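Local atomic coordinates of resiniferatoxin-binding, phosphotriesterase-related protein (Rhodobacter sphaeroides 2.4.1, PDB entry 3K2G), a protein that binds two zinc ions in a TIM barrel of the phosphotriesterase family and is probably a metal-dependent hydrolase of phosphoester substrates. Residues Glu68-Asn76 with Met266-Gly274; Asp280-Leu288 with Phe326-Leu335. All blocks are in the same frame, centred on the assembly; numbering follows the deposited sequence.

Contact 1: Glu68-Asn76 with Met266-Gly274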
# COMPACT_ATOMS: atom_id res chain seq x y z
N GLU B 68 -13.23 -3.85 -30.70
CA GLU B 68 -11.94 -3.53 -31.31
C GLU B 68 -11.62 -2.04 -31.17
O GLU B 68 -10.48 -1.68 -30.87
CB GLU B 68 -11.93 -3.93 -32.79
CG GLU B 68 -11.76 -5.42 -33.08
CD GLU B 68 -10.48 -6.00 -32.48
OE1 GLU B 68 -9.41 -5.39 -32.64
OE2 GLU B 68 -10.55 -7.08 -31.86
N LEU B 69 -12.61 -1.18 -31.39
CA LEU B 69 -12.40 0.26 -31.28
C LEU B 69 -11.97 0.68 -29.89
O LEU B 69 -11.09 1.53 -29.73
CB LEU B 69 -13.67 1.03 -31.68
CG LEU B 69 -14.06 0.95 -33.15
CD1 LEU B 69 -15.30 1.80 -33.38
CD2 LEU B 69 -12.91 1.43 -34.02
N ARG B 70 -12.58 0.08 -28.86
CA ARG B 70 -12.22 0.40 -27.49
C ARG B 70 -10.75 0.10 -27.17
O ARG B 70 -10.19 0.66 -26.22
CB ARG B 70 -13.13 -0.35 -26.50
CG ARG B 70 -14.60 0.11 -26.51
CD ARG B 70 -15.38 -0.47 -25.33
NE ARG B 70 -15.58 -1.92 -25.42
CZ ARG B 70 -16.62 -2.50 -26.02
NH1 ARG B 70 -17.56 -1.77 -26.60
NH2 ARG B 70 -16.71 -3.83 -26.05
N GLN B 71 -10.12 -0.77 -27.95
CA GLN B 71 -8.71 -1.10 -27.70
C GLN B 71 -7.75 -0.20 -28.49
O GLN B 71 -6.54 -0.27 -28.31
CB GLN B 71 -8.42 -2.56 -28.08
CG GLN B 71 -9.45 -3.58 -27.62
CD GLN B 71 -9.83 -3.43 -26.16
OE1 GLN B 71 -8.97 -3.33 -25.29
NE2 GLN B 71 -11.13 -3.41 -25.89
N ASP B 72 -8.31 0.65 -29.35
CA ASP B 72 -7.52 1.56 -30.18
C ASP B 72 -8.48 2.53 -30.89
O ASP B 72 -8.70 2.44 -32.10
CB ASP B 72 -6.70 0.73 -31.19
CG ASP B 72 -5.80 1.59 -32.08
OD1 ASP B 72 -5.43 2.70 -31.67
OD2 ASP B 72 -5.47 1.13 -33.19
N PRO B 73 -9.06 3.48 -30.13
CA PRO B 73 -10.00 4.50 -30.62
C PRO B 73 -9.53 5.28 -31.84
O PRO B 73 -10.32 5.57 -32.74
CB PRO B 73 -10.18 5.41 -29.41
CG PRO B 73 -10.01 4.49 -28.26
CD PRO B 73 -8.81 3.66 -28.69
N PHE B 74 -8.25 5.61 -31.87
CA PHE B 74 -7.71 6.40 -32.97
C PHE B 74 -7.44 5.64 -34.26
O PHE B 74 -6.88 6.20 -35.20
CB PHE B 74 -6.43 7.10 -32.53
CG PHE B 74 -6.64 8.13 -31.46
CD1 PHE B 74 -7.67 9.06 -31.58
CD2 PHE B 74 -5.80 8.19 -30.37
CE1 PHE B 74 -7.85 10.05 -30.61
CE2 PHE B 74 -5.97 9.18 -29.39
CZ PHE B 74 -6.99 10.10 -29.52
N VAL B 75 -7.85 4.38 -34.32
CA VAL B 75 -7.65 3.59 -35.53
C VAL B 75 -8.72 3.91 -36.57
O VAL B 75 -8.49 3.78 -37.77
CB VAL B 75 -7.71 2.07 -35.25
CG1 VAL B 75 -9.15 1.65 -34.97
CG2 VAL B 75 -7.16 1.29 -36.43
N ASN B 76 -9.89 4.34 -36.09
CA ASN B 76 -11.04 4.64 -36.94
C ASN B 76 -11.16 6.10 -37.36
O ASN B 76 -11.31 6.99 -36.52
CB ASN B 76 -12.33 4.22 -36.21
CG ASN B 76 -13.51 4.03 -37.14
OD1 ASN B 76 -13.61 3.01 -37.83
ND2 ASN B 76 -14.40 5.01 -37.18
N MSE B 266 -14.53 7.12 -19.39
CA MSE B 266 -13.59 6.74 -20.45
C MSE B 266 -12.72 5.58 -19.99
O MSE B 266 -11.91 5.72 -19.07
CB MSE B 266 -12.68 7.92 -20.83
CG MSE B 266 -11.53 7.60 -21.81
SE MSE B 266 -10.63 9.24 -22.25
CE MSE B 266 -8.69 8.82 -22.12
N ASP B 267 -12.89 4.44 -20.64
CA ASP B 267 -12.14 3.25 -20.27
C ASP B 267 -11.39 2.63 -21.45
O ASP B 267 -11.16 1.42 -21.47
CB ASP B 267 -13.10 2.22 -19.67
CG ASP B 267 -14.15 1.74 -20.67
OD1 ASP B 267 -14.54 2.53 -21.56
OD2 ASP B 267 -14.59 0.58 -20.55
N PHE B 268 -11.00 3.46 -22.42
CA PHE B 268 -10.29 2.96 -23.59
C PHE B 268 -8.81 2.69 -23.32
O PHE B 268 -8.24 3.16 -22.33
CB PHE B 268 -10.35 3.97 -24.74
CG PHE B 268 -11.71 4.56 -24.97
CD1 PHE B 268 -12.86 3.77 -24.91
CD2 PHE B 268 -11.84 5.91 -25.29
CE1 PHE B 268 -14.12 4.33 -25.17
CE2 PHE B 268 -13.09 6.47 -25.55
CZ PHE B 268 -14.23 5.68 -25.49
N PHE B 269 -8.21 1.91 -24.21
CA PHE B 269 -6.78 1.63 -24.17
C PHE B 269 -6.25 2.33 -25.41
O PHE B 269 -6.69 2.03 -26.53
CB PHE B 269 -6.49 0.13 -24.28
CG PHE B 269 -5.01 -0.18 -24.35
CD1 PHE B 269 -4.19 0.05 -23.25
CD2 PHE B 269 -4.44 -0.64 -25.53
CE1 PHE B 269 -2.81 -0.17 -23.32
CE2 PHE B 269 -3.07 -0.87 -25.62
CZ PHE B 269 -2.25 -0.64 -24.51
N TYR B 270 -5.34 3.27 -25.24
CA TYR B 270 -4.79 3.99 -26.37
C TYR B 270 -3.55 3.29 -26.94
O TYR B 270 -2.43 3.52 -26.49
CB TYR B 270 -4.46 5.43 -25.96
CG TYR B 270 -5.71 6.25 -25.76
CD1 TYR B 270 -6.51 6.61 -26.84
CD2 TYR B 270 -6.12 6.63 -24.48
CE1 TYR B 270 -7.69 7.32 -26.66
CE2 TYR B 270 -7.30 7.34 -24.29
CZ TYR B 270 -8.08 7.68 -25.39
OH TYR B 270 -9.27 8.37 -25.23
N ALA B 271 -3.79 2.43 -27.93
CA ALA B 271 -2.73 1.65 -28.57
C ALA B 271 -1.50 2.47 -28.93
O ALA B 271 -0.37 2.03 -28.72
CB ALA B 271 -3.28 0.97 -29.82
N ASP B 272 -1.74 3.66 -29.46
CA ASP B 272 -0.67 4.57 -29.86
C ASP B 272 0.30 4.88 -28.73
O ASP B 272 1.52 4.69 -28.87
CB ASP B 272 -1.27 5.89 -30.37
CG ASP B 272 -2.28 6.49 -29.40
OD1 ASP B 272 -3.38 5.90 -29.23
OD2 ASP B 272 -1.99 7.55 -28.79
N GLN B 273 -0.24 5.34 -27.61
CA GLN B 273 0.55 5.70 -26.44
C GLN B 273 0.86 4.49 -25.57
O GLN B 273 1.81 4.51 -24.80
CB GLN B 273 -0.21 6.72 -25.59
CG GLN B 273 -0.45 8.08 -26.22
CD GLN B 273 -1.62 8.80 -25.56
OE1 GLN B 273 -2.78 8.57 -25.90
NE2 GLN B 273 -1.31 9.67 -24.59
N GLY B 274 0.04 3.46 -25.69
CA GLY B 274 0.24 2.27 -24.89
C GLY B 274 -0.21 2.53 -23.47
O GLY B 274 0.34 1.97 -22.52
O HOH W 1 -6.13 4.64 -30.17

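Contact 2: Asp280-Leu288 with Phe326-Leu335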
# COMPACT_ATOMS: atom_id res chain seq x y z
N ASP B 280 -13.66 3.96 -13.19
CA ASP B 280 -14.34 4.97 -12.39
C ASP B 280 -14.21 4.70 -10.89
O ASP B 280 -14.24 5.62 -10.08
CB ASP B 280 -15.81 5.08 -12.79
CG ASP B 280 -15.99 5.77 -14.13
OD1 ASP B 280 -15.02 6.43 -14.59
OD2 ASP B 280 -17.09 5.66 -14.71
N ASP B 281 -14.06 3.42 -10.52
CA ASP B 281 -13.90 3.09 -9.11
C ASP B 281 -12.54 3.59 -8.62
O ASP B 281 -12.44 4.14 -7.52
CB ASP B 281 -14.01 1.58 -8.88
CG ASP B 281 -15.41 1.16 -8.45
OD1 ASP B 281 -16.24 2.03 -8.11
OD2 ASP B 281 -15.68 -0.06 -8.44
N GLU B 282 -11.49 3.42 -9.43
CA GLU B 282 -10.16 3.87 -9.04
C GLU B 282 -10.17 5.39 -8.89
O GLU B 282 -9.56 5.93 -7.97
CB GLU B 282 -9.13 3.47 -10.09
CG GLU B 282 -8.87 1.98 -10.19
CD GLU B 282 -7.94 1.63 -11.34
OE1 GLU B 282 -8.31 1.93 -12.50
OE2 GLU B 282 -6.86 1.06 -11.10
N VAL B 283 -10.86 6.08 -9.79
CA VAL B 283 -10.94 7.53 -9.74
C VAL B 283 -11.77 7.98 -8.53
O VAL B 283 -11.40 8.93 -7.85
CB VAL B 283 -11.56 8.09 -11.03
CG1 VAL B 283 -11.89 9.57 -10.87
CG2 VAL B 283 -10.57 7.90 -12.18
N ALA B 284 -12.88 7.29 -8.29
CA ALA B 284 -13.73 7.62 -7.15
C ALA B 284 -12.89 7.57 -5.87
O ALA B 284 -12.97 8.47 -5.04
CB ALA B 284 -14.90 6.65 -7.05
N ARG B 285 -12.09 6.52 -5.72
CA ARG B 285 -11.26 6.39 -4.53
C ARG B 285 -10.25 7.53 -4.42
O ARG B 285 -10.00 8.03 -3.33
CB ARG B 285 -10.53 5.05 -4.51
CG ARG B 285 -11.38 3.89 -4.02
CD ARG B 285 -10.49 2.72 -3.58
NE ARG B 285 -9.76 2.14 -4.71
CZ ARG B 285 -10.31 1.39 -5.65
NH1 ARG B 285 -11.60 1.10 -5.61
NH2 ARG B 285 -9.56 0.92 -6.65
N ALA B 286 -9.66 7.93 -5.55
CA ALA B 286 -8.69 9.02 -5.54
C ALA B 286 -9.38 10.32 -5.11
O ALA B 286 -8.80 11.14 -4.40
CB ALA B 286 -8.08 9.19 -6.93
N ILE B 287 -10.62 10.49 -5.57
CA ILE B 287 -11.40 11.67 -5.24
C ILE B 287 -11.73 11.67 -3.75
O ILE B 287 -11.64 12.70 -3.08
CB ILE B 287 -12.71 11.70 -6.08
CG1 ILE B 287 -12.37 11.97 -7.55
CG2 ILE B 287 -13.66 12.76 -5.55
CD1 ILE B 287 -13.55 11.83 -8.51
N LEU B 288 -12.10 10.51 -3.22
CA LEU B 288 -12.41 10.38 -1.80
C LEU B 288 -11.20 10.80 -0.99
O LEU B 288 -11.32 11.56 -0.02
CB LEU B 288 -12.76 8.93 -1.46
CG LEU B 288 -14.24 8.56 -1.41
CD1 LEU B 288 -14.94 8.97 -2.70
CD2 LEU B 288 -14.36 7.05 -1.17
N PHE B 326 -22.07 8.38 -12.42
CA PHE B 326 -20.92 8.56 -11.55
C PHE B 326 -21.27 9.14 -10.18
O PHE B 326 -20.74 8.68 -9.17
CB PHE B 326 -19.85 9.43 -12.23
CG PHE B 326 -18.52 9.42 -11.51
CD1 PHE B 326 -17.82 8.23 -11.32
CD2 PHE B 326 -17.98 10.60 -11.01
CE1 PHE B 326 -16.60 8.22 -10.63
CE2 PHE B 326 -16.76 10.60 -10.33
CZ PHE B 326 -16.07 9.41 -10.14
N LEU B 327 -22.16 10.12 -10.12
CA LEU B 327 -22.52 10.70 -8.83
C LEU B 327 -22.98 9.57 -7.89
O LEU B 327 -22.52 9.48 -6.75
CB LEU B 327 -23.60 11.79 -8.99
CG LEU B 327 -23.17 12.97 -9.88
CD1 LEU B 327 -24.22 14.08 -9.82
CD2 LEU B 327 -21.82 13.52 -9.44
N PRO B 328 -23.88 8.69 -8.36
CA PRO B 328 -24.34 7.59 -7.51
C PRO B 328 -23.16 6.70 -7.05
O PRO B 328 -23.16 6.18 -5.94
CB PRO B 328 -25.32 6.84 -8.41
CG PRO B 328 -25.90 7.94 -9.25
CD PRO B 328 -24.68 8.76 -9.60
N ARG B 329 -22.15 6.55 -7.91
CA ARG B 329 -20.97 5.75 -7.58
C ARG B 329 -20.19 6.44 -6.45
O ARG B 329 -19.72 5.80 -5.52
CB ARG B 329 -20.07 5.59 -8.81
CG ARG B 329 -18.83 4.72 -8.60
CD ARG B 329 -17.94 4.72 -9.84
NE ARG B 329 -18.58 4.08 -10.99
CZ ARG B 329 -18.70 2.76 -11.15
NH1 ARG B 329 -18.21 1.92 -10.24
NH2 ARG B 329 -19.31 2.27 -12.23
N LEU B 330 -20.06 7.77 -6.55
CA LEU B 330 -19.37 8.55 -5.53
C LEU B 330 -20.11 8.42 -4.21
O LEU B 330 -19.51 8.47 -3.14
CB LEU B 330 -19.29 10.02 -5.93
CG LEU B 330 -18.29 10.43 -7.01
CD1 LEU B 330 -18.40 11.93 -7.26
CD2 LEU B 330 -16.89 10.05 -6.57
N ARG B 331 -21.43 8.26 -4.29
CA ARG B 331 -22.22 8.12 -3.08
C ARG B 331 -21.92 6.74 -2.48
O ARG B 331 -21.74 6.62 -1.27
CB ARG B 331 -23.71 8.26 -3.41
CG ARG B 331 -24.56 8.62 -2.21
CD ARG B 331 -26.02 8.78 -2.62
NE ARG B 331 -26.85 9.21 -1.50
CZ ARG B 331 -26.87 10.45 -1.01
NH1 ARG B 331 -26.10 11.40 -1.53
NH2 ARG B 331 -27.67 10.74 0.02
N ARG B 332 -21.86 5.72 -3.33
CA ARG B 332 -21.56 4.37 -2.85
C ARG B 332 -20.20 4.36 -2.16
O ARG B 332 -19.95 3.55 -1.26
CB ARG B 332 -21.55 3.35 -4.01
CG ARG B 332 -22.91 3.13 -4.68
CD ARG B 332 -22.92 1.85 -5.52
NE ARG B 332 -21.97 1.88 -6.64
CZ ARG B 332 -22.20 2.48 -7.80
NH1 ARG B 332 -23.35 3.10 -8.02
NH2 ARG B 332 -21.27 2.45 -8.76
N HIS B 333 -19.32 5.26 -2.58
CA HIS B 333 -17.99 5.36 -2.00
C HIS B 333 -17.93 6.17 -0.70
O HIS B 333 -16.91 6.17 -0.02
CB HIS B 333 -16.99 5.96 -3.00
CG HIS B 333 -16.41 4.96 -3.95
ND1 HIS B 333 -17.13 4.42 -4.99
CD2 HIS B 333 -15.18 4.40 -4.00
CE1 HIS B 333 -16.36 3.57 -5.65
NE2 HIS B 333 -15.18 3.53 -5.07
N GLY B 334 -19.01 6.88 -0.37
CA GLY B 334 -19.01 7.64 0.86
C GLY B 334 -19.34 9.12 0.81
O GLY B 334 -19.47 9.75 1.86
N LEU B 335 -19.47 9.69 -0.38
CA LEU B 335 -19.79 11.12 -0.49
C LEU B 335 -21.28 11.39 -0.34
O LEU B 335 -22.10 10.66 -0.89
CB LEU B 335 -19.31 11.68 -1.82
CG LEU B 335 -17.81 11.88 -2.03
CD1 LEU B 335 -17.58 12.52 -3.39
CD2 LEU B 335 -17.23 12.76 -0.91
O HOH W 2 -19.46 5.67 -13.08
O HOH W 3 -19.21 1.04 -7.39

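Contact 1: Glu68-Asn76 with Met266-Gly274
Phe-74 and Tyr-270 both carry CG beside the backbone N (chi1 -65° and -72°), and these torsions bring the two rings near each other as an offset pair. The planes are 29° apart and displaced, so the rings barely overlap. CE2 of Phe-74 comes 3.7 Å from CD1 of Tyr-270. At its edge, near its plane, the Phe-74 ring also meets OD1 of Asp-272.

Pro-73 touches two aromatic side chains. Its CG lies 3.6 Å from CB of Phe-268 and 4.0 Å from CE1 of Tyr-270. Phe-74 is one of the residues that line the pocket of the bound dithiol, (2S,3S)-1,4-dimercaptobutane-2,3-diol, so the packing probably steadies this part of the pocket wall.

One direct hydrogen bond joins the two backbones. N of Phe-269 donates to O of Arg-70 at 3.1 Å, and the bond is nearly straight. OD1 of Asp-72 comes 3.3 Å from CB of Ala-271. A water ties the carboxylates together: it donates to OD1 of Asp-72 at 2.6 Å and to OD1 of Asp-272 at 3.2 Å, and accepts from N of Phe-74. The two carboxylates are close enough that their like charges would probably repel. Arg-53, in a salt bridge with OD2 of Asp-72, may partly offset this, and Asn-46 ND2 bonds to OD1 of Asp-72.

Arg-70 NH2 bonds to O of Gly-315 of the second subunit, and Phe-269 packs on Arg-332 of that subunit. Within the chain, the contact joins helix 66-70 and the 3-10 segment 73-75 to strand 269-270. Helix 54-58 packs against Val-75, and strand 275-276 pairs antiparallel with strand 269-270.

Contact 2: Asp280-Leu288 with Phe326-Leu335
Two helices on the outside of the TIM barrel, 280-292 and 321-332, pack here through a knob-into-hole contact. Phe-326 is the knob, set among Asp-280, Val-283, Ala-284 and Ile-287. With CG anti to the backbone N (chi1 -168°), the ring reaches into this hole. The ring edge meets O of Asp-280, 3.6 Å from CE1, and CD1 of Ile-287, 3.9 Å from CZ. The short axes cross at -59°, 9.8 Å apart at their closest.

Ile-287, Phe-326 and Leu-330 also touch Leu-301 of barrel strand 299-301, so the helix pair lies directly on the sheet. Further along, CB of Ala-284 stands over the His-333 ring in a CH-pi contact, 3.6 Å from its centroid. ND1 of His-333 donates to O of Arg-329 at 3.0 Å, from above the carbonyl plane, and this fixes the ring. His-333 N reaches the same oxygen from the other face.

Arg-329 NH1 makes a weak salt-bridge bond to Asp-281 OD1, doubtful because the oxygen's place is less sure. A water accepts from Arg-329 NE at 2.8 Å and donates to OD2 of Asp-280, whose OD1 takes a bond from N of Gly-265. Arg-329 NH2 bonds to Gln-276 OE1 of the second subunit.

In the fold
Contact 1 closes before contact 2 opens along the chain, and their centres lie about 24 Å apart. Their nearest atoms are about 5 Å apart and do not touch. Contact 1 is the one beside the active site. The Phe-74 side chain is about 4 Å from the bound dithiol and about 9 Å from a zinc ion. The side chain of Tyr-270 is about 7 Å from that of the zinc ligand Asp-304. Contact 2 lies among the outer helices, with the Val-283 side chain about 10 Å from that of His-238, another zinc ligand. Both contacts touch the second subunit, where contact 1 of one chain meets contact 2 of the other.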